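Local coordinates for protein glycosyl transferase (Staphylococcus aureus, PDB 5U02) that belongs to the TarS family of glycosyl transferases and, in this model, joins a helical linker domain to two C-terminal beta domains of the E-set type, at residues A[84-89]-A[124-129]; A[77-82]-A[131-136]; A[299-304]-A[346-351]; A[291-296]-A[324-329]. One frame throughout, in Å; residues are numbered along the deposited sequence.

How the contacts relate
The four contacts form two clusters at opposite ends of an elongated chain. Contacts 1 and 2 come first: 84-89 with 124-129 is nested inside the loop closed by 77-82 with 131-136. Their centres are about 14 Å apart, and both seat the strand 129-132 region on the helical linker part. Contacts 3 and 4 follow, with centres about 12 Å apart; they reach the same seven-stranded antiparallel sheet, and their segments alternate along the chain. F301 CD1 of contact 3 meets V327 CG2 of contact 4 at 3.8 Å. Between the clusters, centres lie about 49 to 62 Å apart, so neither pair touches the other, and each belongs to its own end of the chain.

Contact 1. Residues A[84-89]-A[124-129]; sequences LLHYAR and EGEPYF
H86 and Y87, neighbours on helix 82-89, offer their ring faces to the edge of F129, and the three form an aromatic cluster. The H86 imidazole lies edge-to-face with the phenyl ring: F129 CZ sits over one face, offset toward the rim, 3.5 Å from H86 ND1, with the planes at 70°. With H86 CG anti to the backbone N (chi1 158°), the imidazole leaves the helix on the side where F129 arrives, and F129 CE2 also packs on H86 CB at 3.8 Å. Y87 receives the same phenyl edge in an offset T-shaped stack, ring centroids 5.8 Å apart, its CZ 4.1 Å from F129 CE1.

E126 reaches Y87 from the opposite direction. Its CG lies at the edge of the tyrosine ring, in the ring plane; Y87 OH and E126 CG are only 3.0 Å apart, a tight van der Waals approach. The bend at chi2 (74°) then swings the carboxylate along that edge, bringing E126 OE1 to 3.5 Å from Y87 CE1. No direct hydrogen bond spans the segments. Instead one water links Y87 OH to P127 O, 3.0 Å from that carbonyl oxygen, to which it donates, and it lies in the plane of the F129 ring at its edge.

Helix 93-105 packs on Y87 through N95 and V99, while F129 pairs by its backbone with I120 of the neighbouring strand. The contact therefore rests on ring packing, with the tyrosine hydroxyl hydrogen-bonded to the loop only through water; a carboxylate standing off the imidazole edge could modestly favour protonation of H86.

Contact 2. Residues A[77-82]-A[131-136]; sequences VMSKLR and GIDIAK
S79 and D133 supply the direct hydrogen bond: D133 N donates to S79 OG over 2.9 Å, almost perfectly straight at 175°. The serine hydroxyl swings in between its own backbone N and carbonyl carbon (chi1 54°), and from there it faces the N-H of D133 in line. D133 CB lies alongside, 3.4 Å from S79 OG.

Looser contacts gather at the carbonyl of G131. S79 CB approaches G131 O to 3.4 Å, and R82 NH1 stands 3.7 Å from G131 O, too loosely placed to count as a bond. The guanidinium of R82 is laid flat under its own segment, with S79 CA centred over one face. G131 and I132 both face L118 on strand 117-121, a G1 beta bulge in the edge strand of the small three-stranded antiparallel sheet; G131 takes the positive phi this bulge uses, and its N is bonded to N119 OD1.

Apolar packing falls to K80 and I132. The methyl CG2 of I132 touches K80 CA at 3.6 Å and K80 CB at 3.8 Å, whereas the lysine chain leads its amino end away. I132 also packs on L118 and I120 of the sheet, and the K80 carbonyl accepts a hydrogen bond from Y103 OH of helix 93-105.

Contact 3. Residues A[299-304]-A[346-351]; sequences YVFEEG and LNTAHM
E302 puts both carboxylate oxygens to work on the turn formed by 348-351. H350 ND1 donates over 2.8 Å to the syn lone pair of E302 OE2; the oxygen lies in the imidazole plane, and carboxylate and ring are nearly coplanar (24°). The other oxygen, E302 OE1, takes two hydrogen bonds: one from H350 N at 2.7 Å, arriving on the syn side but 21° out of the carboxylate plane, the other from T348 OG1 at 2.9 Å on the anti lone pair. Three bonds thus fix the carboxylate against rotation.

The turn links strands 345-347 and 352-354, the last hairpin of the seven-stranded antiparallel sheet, and T348 N bonds M351 O across its base. E302 also lies against the loop 147-149 between strands 138-146 and 150-159 of the ten-stranded sheet: N148 bonds both E302 N and T348 OG1, while H149 stacks on the H350 ring, so the cluster bridges the two sheets.

Further out, the methyl of A349 (CB) rests 3.6 Å from E302 OE2. T348 CG2 touches F301 CD2 at 4.1 Å, the two side chains crossing at about a right angle, and both residues pack on L319 of strand 313-323.

Contact 4. Residues A[291-296]-A[324-329]; sequences ILTGLD and ENEVEI
Two adjacent strands of the seven-stranded antiparallel sheet, 289-294 and 326-331, pair here in regular antiparallel fashion, their short segments running at 168° and 4.7 Å apart at closest approach. L292 and V327 form the hydrogen-bonded pair: L292 N donates to V327 O, and V327 N returns the bond to L292 O, each 2.9 Å and each in the carbonyl plane of its acceptor. I291 with E328 and T293 with E326 flank it as non-hydrogen-bonded pairs, where CA-H...O contacts accompany the ladder, such as T293 CA to N325 O at 3.2 Å.

At the end the ladder is prolonged past E326. G294 N donates to N325 O at 2.8 Å, and the side chain of N325 then reaches back across: ND2 bonds G294 O at 3.0 Å, with the carbonyl oxygen lying close to the amide plane. N325 CG tucked between its backbone N and carbonyl carbon (chi1 76°) sets the amide there, beside T293 CG2. G294, carrying no side chain, lets N325 CB lie close against its backbone.

On one face of the sheet L292 and V327 lie next to each other, CB to CB 4.2 Å, both buried. The other face carries I291, T293, E326 and E328; there I291 CD1 reaches over to E328 CB at 3.9 Å, and T293 and E326 run side by side, pointing the same way.

Strand 280-285 pairs with the other edge of 291-294, L292 packing on M282, and strand 313-323 takes the far flank of 326-329, where V327 meets L319 and Q321.

Contact 1. Residues A[84-89]-A[124-129]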
loop_
_atom_site.group_PDB
_atom_site.type_symbol
_atom_site.label_atom_id
_atom_site.label_comp_id
_atom_site.label_asym_id
_atom_site.label_seq_id
_atom_site.Cartn_x
_atom_site.Cartn_y
_atom_site.Cartn_z
ATOM N N LEU A 84 5.531 17.076 -32.250
ATOM C CA LEU A 84 6.811 17.274 -32.922
ATOM C C LEU A 84 6.624 17.622 -34.394
ATOM O O LEU A 84 7.412 18.386 -34.958
ATOM C CB LEU A 84 7.681 16.031 -32.762
ATOM C CG LEU A 84 7.959 15.657 -31.310
ATOM C CD1 LEU A 84 8.102 14.151 -31.115
ATOM C CD2 LEU A 84 9.186 16.394 -30.820
ATOM N N LEU A 85 5.597 17.068 -35.036
ATOM C CA LEU A 85 5.266 17.496 -36.393
ATOM C C LEU A 85 4.850 18.959 -36.415
ATOM O O LEU A 85 5.202 19.699 -37.340
ATOM C CB LEU A 85 4.148 16.627 -36.980
ATOM C CG LEU A 85 4.401 15.137 -37.200
ATOM C CD1 LEU A 85 3.117 14.430 -37.630
ATOM C CD2 LEU A 85 5.492 14.953 -38.235
ATOM N N HIS A 86 4.110 19.397 -35.395
ATOM C CA HIS A 86 3.622 20.772 -35.357
ATOM C C HIS A 86 4.768 21.759 -35.158
ATOM O O HIS A 86 4.907 22.724 -35.918
ATOM C CB HIS A 86 2.567 20.903 -34.255
ATOM C CG HIS A 86 2.370 22.298 -33.750
ATOM N ND1 HIS A 86 3.170 22.857 -32.778
ATOM C CD2 HIS A 86 1.456 23.242 -34.074
ATOM C CE1 HIS A 86 2.761 24.089 -32.529
ATOM N NE2 HIS A 86 1.723 24.347 -33.302
ATOM N N TYR A 87 5.613 21.527 -34.151
ATOM C CA TYR A 87 6.765 22.398 -33.943
ATOM C C TYR A 87 7.832 22.232 -35.017
ATOM O O TYR A 87 8.722 23.084 -35.115
ATOM C CB TYR A 87 7.382 22.156 -32.564
ATOM C CG TYR A 87 6.448 22.471 -31.418
ATOM C CD1 TYR A 87 5.947 23.753 -31.235
ATOM C CD2 TYR A 87 6.080 21.489 -30.512
ATOM C CE1 TYR A 87 5.093 24.040 -30.186
ATOM C CE2 TYR A 87 5.231 21.765 -29.466
ATOM C CZ TYR A 87 4.741 23.040 -29.307
ATOM O OH TYR A 87 3.897 23.303 -28.260
ATOM N N ALA A 88 7.772 21.164 -35.816
ATOM C CA ALA A 88 8.676 21.048 -36.956
ATOM C C ALA A 88 8.321 22.066 -38.032
ATOM O O ALA A 88 9.170 22.862 -38.447
ATOM C CB ALA A 88 8.637 19.631 -37.525
ATOM N N ARG A 89 7.065 22.056 -38.493
ATOM C CA ARG A 89 6.624 23.051 -39.467
ATOM C C ARG A 89 6.846 24.463 -38.945
ATOM O O ARG A 89 7.198 25.367 -39.709
ATOM C CB ARG A 89 5.149 22.843 -39.812
ATOM C CG ARG A 89 4.831 21.527 -40.492
ATOM C CD ARG A 89 3.364 21.471 -40.890
ATOM N NE ARG A 89 2.971 20.142 -41.342
ATOM C CZ ARG A 89 2.543 19.178 -40.534
ATOM N NH1 ARG A 89 2.205 17.993 -41.027
ATOM N NH2 ARG A 89 2.456 19.396 -39.229
ATOM N N GLU A 124 3.694 27.840 -21.681
ATOM C CA GLU A 124 2.632 28.806 -21.435
ATOM C C GLU A 124 2.203 29.474 -22.734
ATOM O O GLU A 124 3.037 29.960 -23.503
ATOM C CB GLU A 124 3.102 29.853 -20.426
ATOM C CG GLU A 124 2.007 30.785 -19.928
ATOM C CD GLU A 124 2.464 31.649 -18.769
ATOM O OE1 GLU A 124 3.552 32.257 -18.869
ATOM O OE2 GLU A 124 1.739 31.714 -17.753
ATOM N N GLY A 125 0.892 29.489 -22.982
ATOM C CA GLY A 125 0.334 30.102 -24.167
ATOM C C GLY A 125 0.223 29.195 -25.376
ATOM O O GLY A 125 -0.463 29.557 -26.341
ATOM N N GLU A 126 0.871 28.034 -25.358
ATOM C CA GLU A 126 0.853 27.119 -26.485
ATOM C C GLU A 126 -0.413 26.263 -26.457
ATOM O O GLU A 126 -1.040 26.102 -25.405
ATOM C CB GLU A 126 2.103 26.244 -26.448
ATOM C CG GLU A 126 2.746 25.982 -27.800
ATOM C CD GLU A 126 3.491 27.175 -28.355
ATOM O OE1 GLU A 126 3.764 27.187 -29.574
ATOM O OE2 GLU A 126 3.812 28.098 -27.578
ATOM N N PRO A 127 -0.831 25.723 -27.604
ATOM C CA PRO A 127 -2.038 24.885 -27.630
ATOM C C PRO A 127 -1.898 23.630 -26.780
ATOM O O PRO A 127 -0.820 23.256 -26.313
ATOM C CB PRO A 127 -2.190 24.528 -29.111
ATOM C CG PRO A 127 -1.543 25.646 -29.829
ATOM C CD PRO A 127 -0.392 26.077 -28.966
ATOM N N TYR A 128 -3.037 22.972 -26.583
ATOM C CA TYR A 128 -3.102 21.659 -25.958
ATOM C C TYR A 128 -3.194 20.603 -27.052
ATOM O O TYR A 128 -4.123 20.629 -27.868
ATOM C CB TYR A 128 -4.312 21.549 -25.027
ATOM C CG TYR A 128 -4.094 22.008 -23.601
ATOM C CD1 TYR A 128 -4.146 23.356 -23.266
ATOM C CD2 TYR A 128 -3.874 21.089 -22.581
ATOM C CE1 TYR A 128 -3.967 23.777 -21.961
ATOM C CE2 TYR A 128 -3.692 21.500 -21.275
ATOM C CZ TYR A 128 -3.739 22.846 -20.971
ATOM O OH TYR A 128 -3.560 23.263 -19.673
ATOM N N PHE A 129 -2.232 19.685 -27.075
ATOM C CA PHE A 129 -2.322 18.493 -27.906
ATOM C C PHE A 129 -2.977 17.386 -27.092
ATOM O O PHE A 129 -2.533 17.077 -25.981
ATOM C CB PHE A 129 -0.940 18.061 -28.398
ATOM C CG PHE A 129 -0.232 19.110 -29.208
ATOM C CD1 PHE A 129 0.580 20.049 -28.593
ATOM C CD2 PHE A 129 -0.388 19.164 -30.584
ATOM C CE1 PHE A 129 1.228 21.019 -29.336
ATOM C CE2 PHE A 129 0.258 20.130 -31.331
ATOM C CZ PHE A 129 1.067 21.058 -30.706
HETATM O O HOH W 1 2.130 22.595 -25.915
#

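Contact 2. Residues A[77-82]-A[131-136]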
loop_
_atom_site.group_PDB
_atom_site.type_symbol
_atom_site.label_atom_id
_atom_site.label_comp_id
_atom_site.label_asym_id
_atom_site.label_seq_id
_atom_site.Cartn_x
_atom_site.Cartn_y
_atom_site.Cartn_z
ATOM N N VAL A 77 -0.930 9.281 -37.760
ATOM C CA VAL A 77 0.386 8.948 -37.224
ATOM C C VAL A 77 0.277 8.690 -35.724
ATOM O O VAL A 77 -0.713 9.038 -35.076
ATOM C CB VAL A 77 1.411 10.055 -37.534
ATOM C CG1 VAL A 77 1.495 10.297 -39.035
ATOM C CG2 VAL A 77 1.064 11.338 -36.798
ATOM N N MET A 78 1.310 8.051 -35.174
ATOM C CA MET A 78 1.360 7.769 -33.741
ATOM C C MET A 78 1.154 9.044 -32.934
ATOM O O MET A 78 1.761 10.080 -33.219
ATOM C CB MET A 78 2.699 7.121 -33.383
ATOM C CG MET A 78 2.908 5.757 -34.013
ATOM S SD MET A 78 4.590 5.151 -33.792
ATOM C CE MET A 78 4.885 5.584 -32.078
ATOM N N SER A 79 0.297 8.954 -31.911
ATOM C CA SER A 79 -0.242 10.151 -31.268
ATOM C C SER A 79 0.856 11.033 -30.681
ATOM O O SER A 79 0.751 12.265 -30.712
ATOM C CB SER A 79 -1.245 9.756 -30.183
ATOM O OG SER A 79 -0.679 8.833 -29.267
ATOM N N LYS A 80 1.917 10.429 -30.147
ATOM C CA LYS A 80 2.937 11.218 -29.466
ATOM C C LYS A 80 3.800 12.032 -30.422
ATOM O O LYS A 80 4.619 12.831 -29.955
ATOM C CB LYS A 80 3.810 10.304 -28.598
ATOM C CG LYS A 80 5.035 9.719 -29.277
ATOM C CD LYS A 80 5.542 8.499 -28.513
ATOM C CE LYS A 80 7.063 8.451 -28.464
ATOM N NZ LYS A 80 7.596 9.376 -27.421
ATOM N N LEU A 81 3.627 11.875 -31.734
ATOM C CA LEU A 81 4.398 12.638 -32.705
ATOM C C LEU A 81 3.711 13.925 -33.146
ATOM O O LEU A 81 4.385 14.810 -33.686
ATOM C CB LEU A 81 4.693 11.776 -33.935
ATOM C CG LEU A 81 5.636 10.602 -33.672
ATOM C CD1 LEU A 81 5.609 9.616 -34.827
ATOM C CD2 LEU A 81 7.045 11.108 -33.422
ATOM N N ARG A 82 2.400 14.044 -32.935
ATOM C CA ARG A 82 1.677 15.253 -33.325
ATOM C C ARG A 82 2.316 16.544 -32.822
ATOM O O ARG A 82 2.397 17.502 -33.611
ATOM C CB ARG A 82 0.217 15.154 -32.853
ATOM C CG ARG A 82 -0.567 14.028 -33.504
ATOM C CD ARG A 82 -1.808 13.646 -32.703
ATOM N NE ARG A 82 -2.374 12.385 -33.183
ATOM C CZ ARG A 82 -3.315 11.691 -32.550
ATOM N NH1 ARG A 82 -3.804 12.130 -31.400
ATOM N NH2 ARG A 82 -3.761 10.552 -33.068
ATOM N N GLY A 131 -5.001 13.548 -26.452
ATOM C CA GLY A 131 -5.103 12.140 -26.790
ATOM C C GLY A 131 -3.787 11.444 -27.081
ATOM O O GLY A 131 -3.688 10.681 -28.046
ATOM N N ILE A 132 -2.780 11.675 -26.248
ATOM C CA ILE A 132 -1.447 11.123 -26.466
ATOM C C ILE A 132 -1.324 9.807 -25.708
ATOM O O ILE A 132 -1.459 9.775 -24.481
ATOM C CB ILE A 132 -0.363 12.119 -26.027
ATOM C CG1 ILE A 132 -0.626 13.491 -26.654
ATOM C CG2 ILE A 132 1.019 11.603 -26.394
ATOM C CD1 ILE A 132 0.424 14.532 -26.334
ATOM N N ASP A 133 -1.061 8.723 -26.439
ATOM C CA ASP A 133 -0.930 7.401 -25.835
ATOM C C ASP A 133 0.238 7.368 -24.849
ATOM O O ASP A 133 1.177 8.165 -24.925
ATOM C CB ASP A 133 -0.728 6.335 -26.916
ATOM C CG ASP A 133 -2.035 5.873 -27.540
ATOM O OD1 ASP A 133 -3.110 6.286 -27.062
ATOM O OD2 ASP A 133 -1.987 5.087 -28.512
ATOM N N ILE A 134 0.173 6.425 -23.911
ATOM C CA ILE A 134 1.217 6.238 -22.910
ATOM C C ILE A 134 1.967 4.957 -23.248
ATOM O O ILE A 134 1.407 3.855 -23.174
ATOM C CB ILE A 134 0.651 6.186 -21.486
ATOM C CG1 ILE A 134 -0.268 7.378 -21.236
ATOM C CG2 ILE A 134 1.787 6.165 -20.475
ATOM C CD1 ILE A 134 -0.522 7.641 -19.761
ATOM N N ALA A 135 3.241 5.100 -23.612
ATOM C CA ALA A 135 4.093 3.973 -23.955
ATOM C C ALA A 135 4.576 3.261 -22.693
ATOM O O ALA A 135 4.470 3.775 -21.578
ATOM C CB ALA A 135 5.276 4.437 -24.804
ATOM N N LYS A 136 5.106 2.058 -22.883
ATOM C CA LYS A 136 5.572 1.266 -21.762
ATOM C C LYS A 136 6.800 1.915 -21.128
ATOM O O LYS A 136 7.687 2.406 -21.836
ATOM C CB LYS A 136 5.900 -0.153 -22.217
ATOM C CG LYS A 136 5.382 -1.237 -21.297
ATOM C CD LYS A 136 5.297 -2.572 -22.008
ATOM C CE LYS A 136 6.497 -3.447 -21.693
ATOM N NZ LYS A 136 6.289 -4.850 -22.150
#

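Contact 3. Residues A[299-304]-A[346-351]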
loop_
_atom_site.group_PDB
_atom_site.type_symbol
_atom_site.label_atom_id
_atom_site.label_comp_id
_atom_site.label_asym_id
_atom_site.label_seq_id
_atom_site.Cartn_x
_atom_site.Cartn_y
_atom_site.Cartn_z
ATOM N N TYR A 299 25.648 -19.571 -0.363
ATOM C CA TYR A 299 24.406 -19.294 0.346
ATOM C C TYR A 299 24.597 -18.044 1.192
ATOM O O TYR A 299 25.551 -17.959 1.975
ATOM C CB TYR A 299 23.991 -20.475 1.229
ATOM C CG TYR A 299 23.288 -21.576 0.475
ATOM C CD1 TYR A 299 24.011 -22.573 -0.183
ATOM C CD2 TYR A 299 21.901 -21.623 0.419
ATOM C CE1 TYR A 299 23.368 -23.579 -0.877
ATOM C CE2 TYR A 299 21.250 -22.626 -0.272
ATOM C CZ TYR A 299 21.988 -23.601 -0.917
ATOM O OH TYR A 299 21.340 -24.599 -1.606
ATOM N N VAL A 300 23.698 -17.078 1.032
ATOM C CA VAL A 300 23.782 -15.810 1.742
ATOM C C VAL A 300 22.805 -15.842 2.907
ATOM O O VAL A 300 21.624 -16.178 2.733
ATOM C CB VAL A 300 23.495 -14.621 0.808
ATOM C CG1 VAL A 300 24.737 -14.270 0.005
ATOM C CG2 VAL A 300 22.324 -14.929 -0.117
ATOM N N PHE A 301 23.299 -15.504 4.095
ATOM C CA PHE A 301 22.491 -15.431 5.300
ATOM C C PHE A 301 22.527 -14.011 5.840
ATOM O O PHE A 301 23.497 -13.272 5.629
ATOM C CB PHE A 301 22.988 -16.419 6.371
ATOM C CG PHE A 301 22.790 -17.865 6.004
ATOM C CD1 PHE A 301 23.698 -18.520 5.188
ATOM C CD2 PHE A 301 21.687 -18.566 6.472
ATOM C CE1 PHE A 301 23.512 -19.849 4.845
ATOM C CE2 PHE A 301 21.494 -19.893 6.134
ATOM C CZ PHE A 301 22.410 -20.539 5.320
ATOM N N GLU A 302 21.458 -13.630 6.536
ATOM C CA GLU A 302 21.410 -12.317 7.161
ATOM C C GLU A 302 22.431 -12.238 8.290
ATOM O O GLU A 302 22.509 -13.132 9.138
ATOM C CB GLU A 302 20.006 -12.031 7.690
ATOM C CG GLU A 302 19.372 -13.194 8.438
ATOM C CD GLU A 302 18.160 -12.781 9.269
ATOM O OE1 GLU A 302 17.510 -13.677 9.848
ATOM O OE2 GLU A 302 17.863 -11.570 9.354
ATOM N N GLU A 303 23.218 -11.172 8.298
ATOM C CA GLU A 303 24.212 -11.004 9.342
ATOM C C GLU A 303 23.561 -10.471 10.612
ATOM O O GLU A 303 22.526 -9.801 10.573
ATOM C CB GLU A 303 25.329 -10.068 8.873
ATOM C CG GLU A 303 26.134 -10.627 7.699
ATOM C CD GLU A 303 27.382 -9.815 7.413
ATOM O OE1 GLU A 303 27.282 -8.577 7.310
ATOM O OE2 GLU A 303 28.471 -10.412 7.311
ATOM N N GLY A 304 24.175 -10.786 11.747
ATOM C CA GLY A 304 23.666 -10.334 13.025
ATOM C C GLY A 304 23.540 -11.457 14.028
ATOM O O GLY A 304 24.238 -12.469 13.928
ATOM N N LEU A 346 19.363 -24.486 14.327
ATOM C CA LEU A 346 20.199 -23.338 14.000
ATOM C C LEU A 346 19.295 -22.165 13.666
ATOM O O LEU A 346 18.383 -22.298 12.845
ATOM C CB LEU A 346 21.136 -23.642 12.826
ATOM C CG LEU A 346 22.195 -22.579 12.525
ATOM C CD1 LEU A 346 23.540 -23.229 12.223
ATOM C CD2 LEU A 346 21.763 -21.686 11.369
ATOM N N ASN A 347 19.544 -21.023 14.298
ATOM C CA ASN A 347 18.713 -19.839 14.125
ATOM C C ASN A 347 19.550 -18.663 13.648
ATOM O O ASN A 347 20.650 -18.429 14.151
ATOM C CB ASN A 347 18.001 -19.458 15.429
ATOM C CG ASN A 347 16.806 -20.345 15.723
ATOM O OD1 ASN A 347 16.895 -21.569 15.658
ATOM N ND2 ASN A 347 15.675 -19.726 16.046
ATOM N N THR A 348 19.023 -17.932 12.668
ATOM C CA THR A 348 19.515 -16.608 12.331
ATOM C C THR A 348 18.633 -15.579 13.035
ATOM O O THR A 348 17.802 -15.921 13.882
ATOM C CB THR A 348 19.541 -16.405 10.816
ATOM O OG1 THR A 348 18.206 -16.471 10.298
ATOM C CG2 THR A 348 20.395 -17.473 10.154
ATOM N N ALA A 349 18.789 -14.303 12.666
ATOM C CA ALA A 349 18.088 -13.240 13.383
ATOM C C ALA A 349 16.571 -13.356 13.258
ATOM O O ALA A 349 15.846 -13.007 14.197
ATOM C CB ALA A 349 18.558 -11.873 12.884
ATOM N N HIS A 350 16.067 -13.845 12.126
ATOM C CA HIS A 350 14.626 -13.929 11.918
ATOM C C HIS A 350 14.118 -15.310 11.523
ATOM O O HIS A 350 12.899 -15.479 11.407
ATOM C CB HIS A 350 14.176 -12.935 10.837
ATOM C CG HIS A 350 14.457 -11.501 11.165
ATOM N ND1 HIS A 350 15.636 -10.877 10.817
ATOM C CD2 HIS A 350 13.703 -10.563 11.785
ATOM C CE1 HIS A 350 15.602 -9.620 11.222
ATOM N NE2 HIS A 350 14.440 -9.404 11.813
ATOM N N MET A 351 14.991 -16.288 11.295
ATOM C CA MET A 351 14.572 -17.589 10.796
ATOM C C MET A 351 15.149 -18.700 11.666
ATOM O O MET A 351 16.170 -18.532 12.337
ATOM C CB MET A 351 14.998 -17.787 9.334
ATOM C CG MET A 351 14.827 -16.548 8.455
ATOM S SD MET A 351 13.110 -16.022 8.242
ATOM C CE MET A 351 12.447 -17.368 7.264
HETATM O O HOH W 2 21.630 -13.503 11.383
#

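Contact 4. Residues A[291-296]-A[324-329]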
loop_
_atom_site.group_PDB
_atom_site.type_symbol
_atom_site.label_atom_id
_atom_site.label_comp_id
_atom_site.label_asym_id
_atom_site.label_seq_id
_atom_site.Cartn_x
_atom_site.Cartn_y
_atom_site.Cartn_z
ATOM N N ILE A 291 31.228 -22.866 11.061
ATOM C CA ILE A 291 31.439 -22.452 9.677
ATOM C C ILE A 291 30.452 -23.203 8.793
ATOM O O ILE A 291 30.434 -24.442 8.774
ATOM C CB ILE A 291 32.883 -22.708 9.215
ATOM C CG1 ILE A 291 33.891 -22.042 10.154
ATOM C CG2 ILE A 291 33.076 -22.193 7.794
ATOM C CD1 ILE A 291 33.783 -20.537 10.189
ATOM N N LEU A 292 29.640 -22.456 8.052
ATOM C CA LEU A 292 28.741 -23.023 7.057
ATOM C C LEU A 292 29.351 -22.784 5.684
ATOM O O LEU A 292 29.628 -21.635 5.320
ATOM C CB LEU A 292 27.355 -22.394 7.146
ATOM C CG LEU A 292 26.629 -22.513 8.488
ATOM C CD1 LEU A 292 25.263 -21.857 8.395
ATOM C CD2 LEU A 292 26.508 -23.968 8.915
ATOM N N THR A 293 29.569 -23.861 4.932
ATOM C CA THR A 293 30.196 -23.780 3.617
ATOM C C THR A 293 29.227 -24.284 2.556
ATOM O O THR A 293 28.760 -25.427 2.625
ATOM C CB THR A 293 31.497 -24.584 3.575
ATOM O OG1 THR A 293 32.335 -24.184 4.668
ATOM C CG2 THR A 293 32.235 -24.330 2.273
ATOM N N GLY A 294 28.915 -23.427 1.586
ATOM C CA GLY A 294 28.172 -23.862 0.417
ATOM C C GLY A 294 29.068 -24.706 -0.471
ATOM O O GLY A 294 30.118 -24.228 -0.936
ATOM N N LEU A 295 28.685 -25.961 -0.711
ATOM C CA LEU A 295 29.571 -26.869 -1.437
ATOM C C LEU A 295 29.513 -26.636 -2.943
ATOM O O LEU A 295 30.552 -26.613 -3.612
ATOM C CB LEU A 295 29.220 -28.319 -1.108
ATOM C CG LEU A 295 29.168 -28.657 0.381
ATOM C CD1 LEU A 295 28.863 -30.133 0.577
ATOM C CD2 LEU A 295 30.475 -28.265 1.074
ATOM N N ASP A 296 28.305 -26.471 -3.494
ATOM C CA ASP A 296 28.122 -26.301 -4.930
ATOM C C ASP A 296 27.851 -24.865 -5.336
ATOM O O ASP A 296 28.047 -24.518 -6.506
ATOM C CB ASP A 296 26.967 -27.180 -5.427
ATOM C CG ASP A 296 27.254 -28.683 -5.265
ATOM O OD1 ASP A 296 28.437 -29.054 -5.127
ATOM O OD2 ASP A 296 26.298 -29.477 -5.292
ATOM N N GLU A 324 31.412 -15.521 -0.141
ATOM C CA GLU A 324 30.100 -15.733 -0.735
ATOM C C GLU A 324 29.585 -17.155 -0.552
ATOM O O GLU A 324 28.388 -17.386 -0.750
ATOM C CB GLU A 324 30.113 -15.356 -2.215
ATOM C CG GLU A 324 28.905 -14.516 -2.607
ATOM C CD GLU A 324 29.145 -13.688 -3.850
ATOM O OE1 GLU A 324 29.401 -14.283 -4.914
ATOM O OE2 GLU A 324 29.091 -12.442 -3.757
ATOM N N ASN A 325 30.434 -18.105 -0.153
ATOM C CA ASN A 325 29.966 -19.444 0.194
ATOM C C ASN A 325 30.400 -19.864 1.595
ATOM O O ASN A 325 30.330 -21.051 1.928
ATOM C CB ASN A 325 30.440 -20.469 -0.838
ATOM C CG ASN A 325 31.906 -20.815 -0.685
ATOM O OD1 ASN A 325 32.732 -19.957 -0.366
ATOM N ND2 ASN A 325 32.239 -22.085 -0.904
ATOM N N GLU A 326 30.848 -18.924 2.424
ATOM C CA GLU A 326 31.303 -19.241 3.771
ATOM C C GLU A 326 30.707 -18.261 4.767
ATOM O O GLU A 326 30.796 -17.041 4.586
ATOM C CB GLU A 326 32.830 -19.228 3.867
ATOM C CG GLU A 326 33.472 -20.472 3.286
ATOM C CD GLU A 326 34.977 -20.396 3.267
ATOM O OE1 GLU A 326 35.622 -21.400 3.630
ATOM O OE2 GLU A 326 35.516 -19.334 2.887
ATOM N N VAL A 327 30.121 -18.807 5.827
ATOM C CA VAL A 327 29.471 -18.039 6.875
ATOM C C VAL A 327 30.084 -18.446 8.203
ATOM O O VAL A 327 30.287 -19.640 8.457
ATOM C CB VAL A 327 27.948 -18.275 6.873
ATOM C CG1 VAL A 327 27.342 -17.888 8.197
ATOM C CG2 VAL A 327 27.302 -17.492 5.742
ATOM N N GLU A 328 30.386 -17.464 9.045
ATOM C CA GLU A 328 30.946 -17.710 10.364
ATOM C C GLU A 328 29.939 -17.313 11.433
ATOM O O GLU A 328 29.358 -16.224 11.376
ATOM C CB GLU A 328 32.251 -16.941 10.565
ATOM C CG GLU A 328 32.765 -16.991 11.991
ATOM C CD GLU A 328 33.881 -16.004 12.237
ATOM O OE1 GLU A 328 35.039 -16.330 11.917
ATOM O OE2 GLU A 328 33.598 -14.898 12.742
ATOM N N ILE A 329 29.739 -18.196 12.403
ATOM C CA ILE A 329 28.914 -17.912 13.566
ATOM C C ILE A 329 29.857 -17.893 14.757
ATOM O O ILE A 329 30.318 -18.946 15.211
ATOM C CB ILE A 329 27.789 -18.935 13.745
ATOM C CG1 ILE A 329 26.843 -18.891 12.537
ATOM C CG2 ILE A 329 27.020 -18.652 15.031
ATOM C CD1 ILE A 329 25.743 -19.930 12.567
#